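Local coordinates for protein iminosuccinate reductase (PDB 6RQA) that catalyses the NADH-dependent reduction of iminosuccinate to L-aspartate, regenerating the amino group donor for the beta-hydroxyaspartate cycle of glyoxylate assimilation, at residues I43-N57 / F310-V322. Residues are numbered along the deposited sequence; the frame is centred on the assembly and turned at random.
Sequences IEAVFASMARRKAYN and FDGTGVGLQDLAV. With NAD (nicotinamide-adenine-dinucleotide), chain C.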
loop_
_atom_site.group_PDB
_atom_site.type_symbol
_atom_site.label_atom_id
_atom_site.label_comp_id
_atom_site.label_asym_id
_atom_site.label_seq_id
_atom_site.Cartn_x
_atom_site.Cartn_y
_atom_site.Cartn_z
ATOM N N ILE A 43 11.625 0.476 18.978
ATOM C CA ILE A 43 11.980 -0.653 18.125
ATOM C C ILE A 43 12.213 -1.908 18.957
ATOM O O ILE A 43 11.864 -3.019 18.538
ATOM C CB ILE A 43 13.207 -0.297 17.265
ATOM C CG1 ILE A 43 12.889 0.903 16.368
ATOM C CG2 ILE A 43 13.645 -1.485 16.430
ATOM C CD1 ILE A 43 11.589 0.772 15.608
ATOM N N GLU A 44 12.802 -1.757 20.145
ATOM C CA GLU A 44 12.987 -2.907 21.025
ATOM C C GLU A 44 11.650 -3.540 21.389
ATOM O O GLU A 44 11.504 -4.767 21.355
ATOM C CB GLU A 44 13.744 -2.487 22.285
ATOM C CG GLU A 44 13.720 -3.517 23.400
ATOM C CD GLU A 44 14.520 -3.079 24.609
ATOM O OE1 GLU A 44 15.630 -3.613 24.817
ATOM O OE2 GLU A 44 14.042 -2.192 25.349
ATOM N N ALA A 45 10.655 -2.714 21.724
ATOM C CA ALA A 45 9.335 -3.240 22.048
ATOM C C ALA A 45 8.676 -3.895 20.841
ATOM O O ALA A 45 7.937 -4.873 20.999
ATOM C CB ALA A 45 8.446 -2.123 22.595
ATOM N N VAL A 46 8.931 -3.382 19.637
ATOM C CA VAL A 46 8.295 -3.939 18.446
ATOM C C VAL A 46 8.877 -5.309 18.115
ATOM O O VAL A 46 8.161 -6.205 17.651
ATOM C CB VAL A 46 8.411 -2.957 17.266
ATOM C CG1 VAL A 46 9.008 -3.633 16.035
ATOM C CG2 VAL A 46 7.045 -2.385 16.935
ATOM N N PHE A 47 10.177 -5.501 18.355
ATOM C CA PHE A 47 10.771 -6.820 18.164
ATOM C C PHE A 47 10.155 -7.841 19.110
ATOM O O PHE A 47 9.918 -8.992 18.726
ATOM C CB PHE A 47 12.286 -6.751 18.362
ATOM C CG PHE A 47 13.046 -6.402 17.114
ATOM C CD1 PHE A 47 13.266 -7.357 16.138
ATOM C CD2 PHE A 47 13.552 -5.126 16.920
ATOM C CE1 PHE A 47 13.966 -7.049 14.988
ATOM C CE2 PHE A 47 14.256 -4.812 15.770
ATOM C CZ PHE A 47 14.462 -5.773 14.804
ATOM N N ALA A 48 9.881 -7.436 20.352
ATOM C CA ALA A 48 9.259 -8.348 21.305
ATOM C C ALA A 48 7.820 -8.663 20.912
ATOM O O ALA A 48 7.371 -9.808 21.042
ATOM C CB ALA A 48 9.317 -7.754 22.712
ATOM N N SER A 49 7.081 -7.663 20.425
ATOM C CA SER A 49 5.697 -7.893 20.021
ATOM C C SER A 49 5.617 -8.846 18.836
ATOM O O SER A 49 4.697 -9.668 18.754
ATOM C CB SER A 49 5.017 -6.565 19.690
ATOM O OG SER A 49 5.003 -5.704 20.814
ATOM N N MET A 50 6.571 -8.748 17.904
ATOM C CA MET A 50 6.593 -9.669 16.773
ATOM C C MET A 50 6.907 -11.090 17.222
ATOM O O MET A 50 6.337 -12.053 16.696
ATOM C CB MET A 50 7.611 -9.204 15.733
ATOM C CG MET A 50 7.268 -7.888 15.065
ATOM S SD MET A 50 8.586 -7.323 13.972
ATOM C CE MET A 50 8.641 -8.669 12.792
ATOM N N ALA A 51 7.816 -11.240 18.188
ATOM C CA ALA A 51 8.145 -12.569 18.691
ATOM C C ALA A 51 6.972 -13.178 19.445
ATOM O O ALA A 51 6.712 -14.381 19.332
ATOM C CB ALA A 51 9.378 -12.501 19.589
ATOM N N ARG A 52 6.254 -12.366 20.219
ATOM C CA ARG A 52 5.079 -12.828 20.946
ATOM C C ARG A 52 3.836 -12.897 20.072
ATOM O O ARG A 52 2.754 -13.194 20.592
ATOM C CB ARG A 52 4.810 -11.921 22.150
ATOM C CG ARG A 52 5.935 -11.885 23.175
ATOM C CD ARG A 52 5.477 -11.220 24.464
ATOM N NE ARG A 52 6.273 -10.044 24.802
ATOM C CZ ARG A 52 7.314 -10.056 25.628
ATOM N NH1 ARG A 52 7.689 -11.190 26.208
ATOM N NH2 ARG A 52 7.978 -8.937 25.878
ATOM N N ARG A 53 3.964 -12.623 18.772
ATOM C CA ARG A 53 2.856 -12.694 17.819
ATOM C C ARG A 53 1.727 -11.731 18.179
ATOM O O ARG A 53 0.557 -11.996 17.893
ATOM C CB ARG A 53 2.323 -14.124 17.689
ATOM C CG ARG A 53 3.360 -15.120 17.197
ATOM C CD ARG A 53 3.958 -14.679 15.871
ATOM N NE ARG A 53 4.941 -15.634 15.365
ATOM C CZ ARG A 53 6.253 -15.532 15.557
ATOM N NH1 ARG A 53 6.749 -14.512 16.244
ATOM N NH2 ARG A 53 7.069 -16.450 15.059
ATOM N N LYS A 54 2.067 -10.611 18.811
ATOM C CA LYS A 54 1.115 -9.535 19.055
ATOM C C LYS A 54 1.163 -8.463 17.977
ATOM O O LYS A 54 0.457 -7.456 18.090
ATOM C CB LYS A 54 1.368 -8.896 20.425
ATOM C CG LYS A 54 0.499 -9.449 21.548
ATOM C CD LYS A 54 0.766 -10.925 21.792
ATOM C CE LYS A 54 -0.098 -11.464 22.921
ATOM N NZ LYS A 54 0.157 -12.911 23.171
ATOM N N ALA A 55 1.976 -8.660 16.942
ATOM C CA ALA A 55 2.128 -7.700 15.861
ATOM C C ALA A 55 2.709 -8.426 14.659
ATOM O O ALA A 55 3.409 -9.431 14.807
ATOM C CB ALA A 55 3.027 -6.529 16.273
ATOM N N TYR A 56 2.410 -7.912 13.468
ATOM C CA TYR A 56 2.902 -8.539 12.249
ATOM C C TYR A 56 2.924 -7.511 11.130
ATOM O O TYR A 56 2.225 -6.496 11.179
ATOM C CB TYR A 56 2.048 -9.750 11.853
ATOM C CG TYR A 56 0.738 -9.402 11.180
ATOM C CD1 TYR A 56 -0.347 -8.946 11.918
ATOM C CD2 TYR A 56 0.583 -9.545 9.808
ATOM C CE1 TYR A 56 -1.548 -8.632 11.305
ATOM C CE2 TYR A 56 -0.611 -9.236 9.187
ATOM C CZ TYR A 56 -1.674 -8.780 9.939
ATOM O OH TYR A 56 -2.866 -8.473 9.318
ATOM N N ASN A 57 3.734 -7.797 10.116
ATOM C CA ASN A 57 3.875 -6.939 8.949
ATOM C C ASN A 57 3.035 -7.473 7.798
ATOM O O ASN A 57 2.978 -8.684 7.568
ATOM C CB ASN A 57 5.338 -6.843 8.512
ATOM C CG ASN A 57 6.240 -6.316 9.604
ATOM O OD1 ASN A 57 6.321 -5.108 9.828
ATOM N ND2 ASN A 57 6.932 -7.219 10.286
ATOM N N PHE A 310 22.945 -10.345 12.586
ATOM C CA PHE A 310 21.574 -9.853 12.536
ATOM C C PHE A 310 21.301 -9.336 11.132
ATOM O O PHE A 310 21.920 -8.360 10.695
ATOM C CB PHE A 310 21.332 -8.753 13.567
ATOM C CG PHE A 310 20.043 -8.012 13.358
ATOM C CD1 PHE A 310 18.827 -8.664 13.491
ATOM C CD2 PHE A 310 20.047 -6.671 13.022
ATOM C CE1 PHE A 310 17.637 -7.989 13.293
ATOM C CE2 PHE A 310 18.861 -5.988 12.825
ATOM C CZ PHE A 310 17.654 -6.648 12.961
ATOM N N ASP A 311 20.374 -9.991 10.431
ATOM C CA ASP A 311 20.048 -9.639 9.048
ATOM C C ASP A 311 18.914 -8.617 9.063
ATOM O O ASP A 311 17.732 -8.941 8.937
ATOM C CB ASP A 311 19.679 -10.885 8.254
ATOM C CG ASP A 311 19.602 -10.627 6.763
ATOM O OD1 ASP A 311 19.947 -9.507 6.330
ATOM O OD2 ASP A 311 19.196 -11.546 6.023
ATOM N N GLY A 312 19.295 -7.352 9.222
ATOM C CA GLY A 312 18.328 -6.272 9.239
ATOM C C GLY A 312 17.828 -5.901 7.859
ATOM O O GLY A 312 18.548 -5.271 7.078
ATOM N N THR A 313 16.590 -6.285 7.545
ATOM C CA THR A 313 16.002 -5.991 6.246
ATOM C C THR A 313 15.048 -4.806 6.269
ATOM O O THR A 313 14.846 -4.174 5.227
ATOM C CB THR A 313 15.253 -7.217 5.707
ATOM O OG1 THR A 313 14.147 -7.522 6.566
ATOM C CG2 THR A 313 16.180 -8.419 5.639
ATOM N N GLY A 314 14.462 -4.493 7.422
ATOM C CA GLY A 314 13.516 -3.399 7.518
ATOM C C GLY A 314 12.078 -3.857 7.389
ATOM O O GLY A 314 11.688 -4.410 6.356
ATOM N N VAL A 315 11.281 -3.638 8.432
ATOM C CA VAL A 315 9.874 -4.015 8.431
ATOM C C VAL A 315 9.034 -2.786 8.746
ATOM O O VAL A 315 9.486 -1.853 9.420
ATOM C CB VAL A 315 9.578 -5.156 9.430
ATOM C CG1 VAL A 315 10.377 -6.400 9.068
ATOM C CG2 VAL A 315 9.877 -4.718 10.853
ATOM N N GLY A 316 7.795 -2.794 8.249
ATOM C CA GLY A 316 6.934 -1.633 8.393
ATOM C C GLY A 316 6.584 -1.300 9.831
ATOM O O GLY A 316 6.340 -0.136 10.156
ATOM N N LEU A 317 6.547 -2.308 10.708
ATOM C CA LEU A 317 6.231 -2.046 12.109
ATOM C C LEU A 317 7.263 -1.131 12.755
ATOM O O LEU A 317 6.921 -0.336 13.639
ATOM C CB LEU A 317 6.126 -3.357 12.887
ATOM C CG LEU A 317 4.917 -4.256 12.607
ATOM C CD1 LEU A 317 5.032 -5.551 13.391
ATOM C CD2 LEU A 317 3.614 -3.546 12.936
ATOM N N GLN A 318 8.527 -1.229 12.334
ATOM C CA GLN A 318 9.548 -0.320 12.844
ATOM C C GLN A 318 9.211 1.127 12.507
ATOM O O GLN A 318 9.331 2.015 13.358
ATOM C CB GLN A 318 10.917 -0.703 12.280
ATOM C CG GLN A 318 11.431 -2.045 12.769
ATOM C CD GLN A 318 12.579 -2.570 11.930
ATOM O OE1 GLN A 318 12.770 -2.152 10.789
ATOM N NE2 GLN A 318 13.349 -3.493 12.492
ATOM N N ASP A 319 8.777 1.378 11.269
ATOM C CA ASP A 319 8.341 2.719 10.895
ATOM C C ASP A 319 7.099 3.132 11.675
ATOM O O ASP A 319 6.994 4.277 12.129
ATOM C CB ASP A 319 8.068 2.780 9.391
ATOM C CG ASP A 319 9.266 2.364 8.564
ATOM O OD1 ASP A 319 10.342 2.981 8.717
ATOM O OD2 ASP A 319 9.132 1.413 7.764
ATOM N N LEU A 320 6.147 2.211 11.844
ATOM C CA LEU A 320 4.924 2.536 12.568
ATOM C C LEU A 320 5.214 2.869 14.025
ATOM O O LEU A 320 4.660 3.829 14.573
ATOM C CB LEU A 320 3.931 1.378 12.472
ATOM C CG LEU A 320 3.398 1.025 11.082
ATOM C CD1 LEU A 320 2.408 -0.126 11.167
ATOM C CD2 LEU A 320 2.757 2.238 10.427
ATOM N N ALA A 321 6.087 2.090 14.668
ATOM C CA ALA A 321 6.373 2.311 16.081
ATOM C C ALA A 321 7.068 3.646 16.307
ATOM O O ALA A 321 6.745 4.367 17.258
ATOM C CB ALA A 321 7.227 1.168 16.630
ATOM N N VAL A 322 8.022 3.994 15.444
ATOM C CA VAL A 322 8.762 5.234 15.642
ATOM C C VAL A 322 7.921 6.440 15.234
ATOM O O VAL A 322 8.132 7.547 15.743
ATOM C CB VAL A 322 10.101 5.183 14.884
ATOM C CG1 VAL A 322 9.889 5.360 13.385
ATOM C CG2 VAL A 322 11.066 6.223 15.425
HETATM P PA NAD C . 24.332 5.752 0.606
HETATM O O1A NAD C . 24.340 5.538 -0.882
HETATM O O2A NAD C . 24.362 7.005 1.420
HETATM O O5B NAD C . 25.905 5.102 0.946
HETATM C C5B NAD C . 26.047 3.971 0.178
HETATM C C4B NAD C . 27.370 3.329 0.507
HETATM O O4B NAD C . 27.431 2.080 -0.156
HETATM C C3B NAD C . 28.426 4.235 -0.120
HETATM O O3B NAD C . 28.765 5.135 0.884
HETATM C C2B NAD C . 29.549 3.239 -0.429
HETATM O O2B NAD C . 30.388 3.041 0.659
HETATM C C1B NAD C . 28.751 1.893 -0.661
HETATM N N9A NAD C . 28.601 1.601 -2.091
HETATM C C8A NAD C . 27.980 2.345 -3.111
HETATM N N7A NAD C . 28.043 1.746 -4.300
HETATM C C5A NAD C . 28.736 0.547 -4.053
HETATM C C6A NAD C . 29.129 -0.527 -4.894
HETATM N N6A NAD C . 28.820 -0.490 -6.221
HETATM N N1A NAD C . 29.814 -1.599 -4.378
HETATM C C2A NAD C . 30.087 -1.560 -3.036
HETATM N N3A NAD C . 29.779 -0.618 -2.117
HETATM C C4A NAD C . 29.094 0.439 -2.675
HETATM O O3 NAD C . 23.228 4.639 0.979
HETATM P PN NAD C . 22.566 4.801 2.411
HETATM O O1N NAD C . 23.420 5.067 3.625
HETATM O O2N NAD C . 21.247 5.367 2.022
HETATM O O5D NAD C . 21.968 3.180 2.851
HETATM C C5D NAD C . 22.861 2.287 2.340
HETATM C C4D NAD C . 22.213 0.925 2.330
HETATM O O4D NAD C . 21.350 0.825 3.484
HETATM C C3D NAD C . 21.297 0.865 1.072
HETATM O O3D NAD C . 21.607 -0.323 0.437
HETATM C C2D NAD C . 19.880 0.836 1.675
HETATM O O2D NAD C . 19.008 -0.032 1.034
HETATM C C1D NAD C . 20.203 0.176 3.037
HETATM N N1N NAD C . 19.094 0.489 4.023
HETATM C C2N NAD C . 18.710 -0.538 4.835
HETATM C C3N NAD C . 17.696 -0.330 5.768
HETATM C C7N NAD C . 17.340 -1.506 6.615
HETATM O O7N NAD C . 16.458 -1.450 7.466
HETATM N N7N NAD C . 18.053 -2.659 6.395
HETATM C C4N NAD C . 17.087 0.922 5.859
HETATM C C5N NAD C . 17.498 1.950 5.019
HETATM C C6N NAD C . 18.518 1.729 4.086
#
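A buried helix-helix contact, extended by the start of strand 55-64, joins helix 36-51 to the segment that leaves the parallel, Rossmann-type sheet of this ornithine cyclodeaminase/mu-crystallin family member and enters helix 316-333. The short helical segments cross at 133°, with axes 9.3 Å apart. Between them, Val46 CG2 packs on Ala321 CB at 3.6 Å, while Ile43 CD1 lies over the backbone and CB of Gln318. Leu317 reaches into the corner between helix and strand, where its CD1 meets Met50 CG and Ala55 CB. Nearer the sheet, the rings of Phe47 and Phe310 approach obliquely, their planes 69° apart, and Phe47 CZ also lies 3.4 Å from Gln318 NE2. That amide's OE1 holds the turn into the helix, accepting a hydrogen bond from Val315 N, which sits above the side-chain carbonyl plane. Just upstream, Gly312 O accepts a hydrogen bond from the carboxamide N7N of NAD at 2.7 Å, so the loop leading into the helix also lines the cofactor pocket. Asn57 makes the one hydrogen bond between the segments: a chi1 of -58° turns its amide across Val315, and OD1 accepts from Leu317 N at 2.9 Å, nearly in line with the C=O bond.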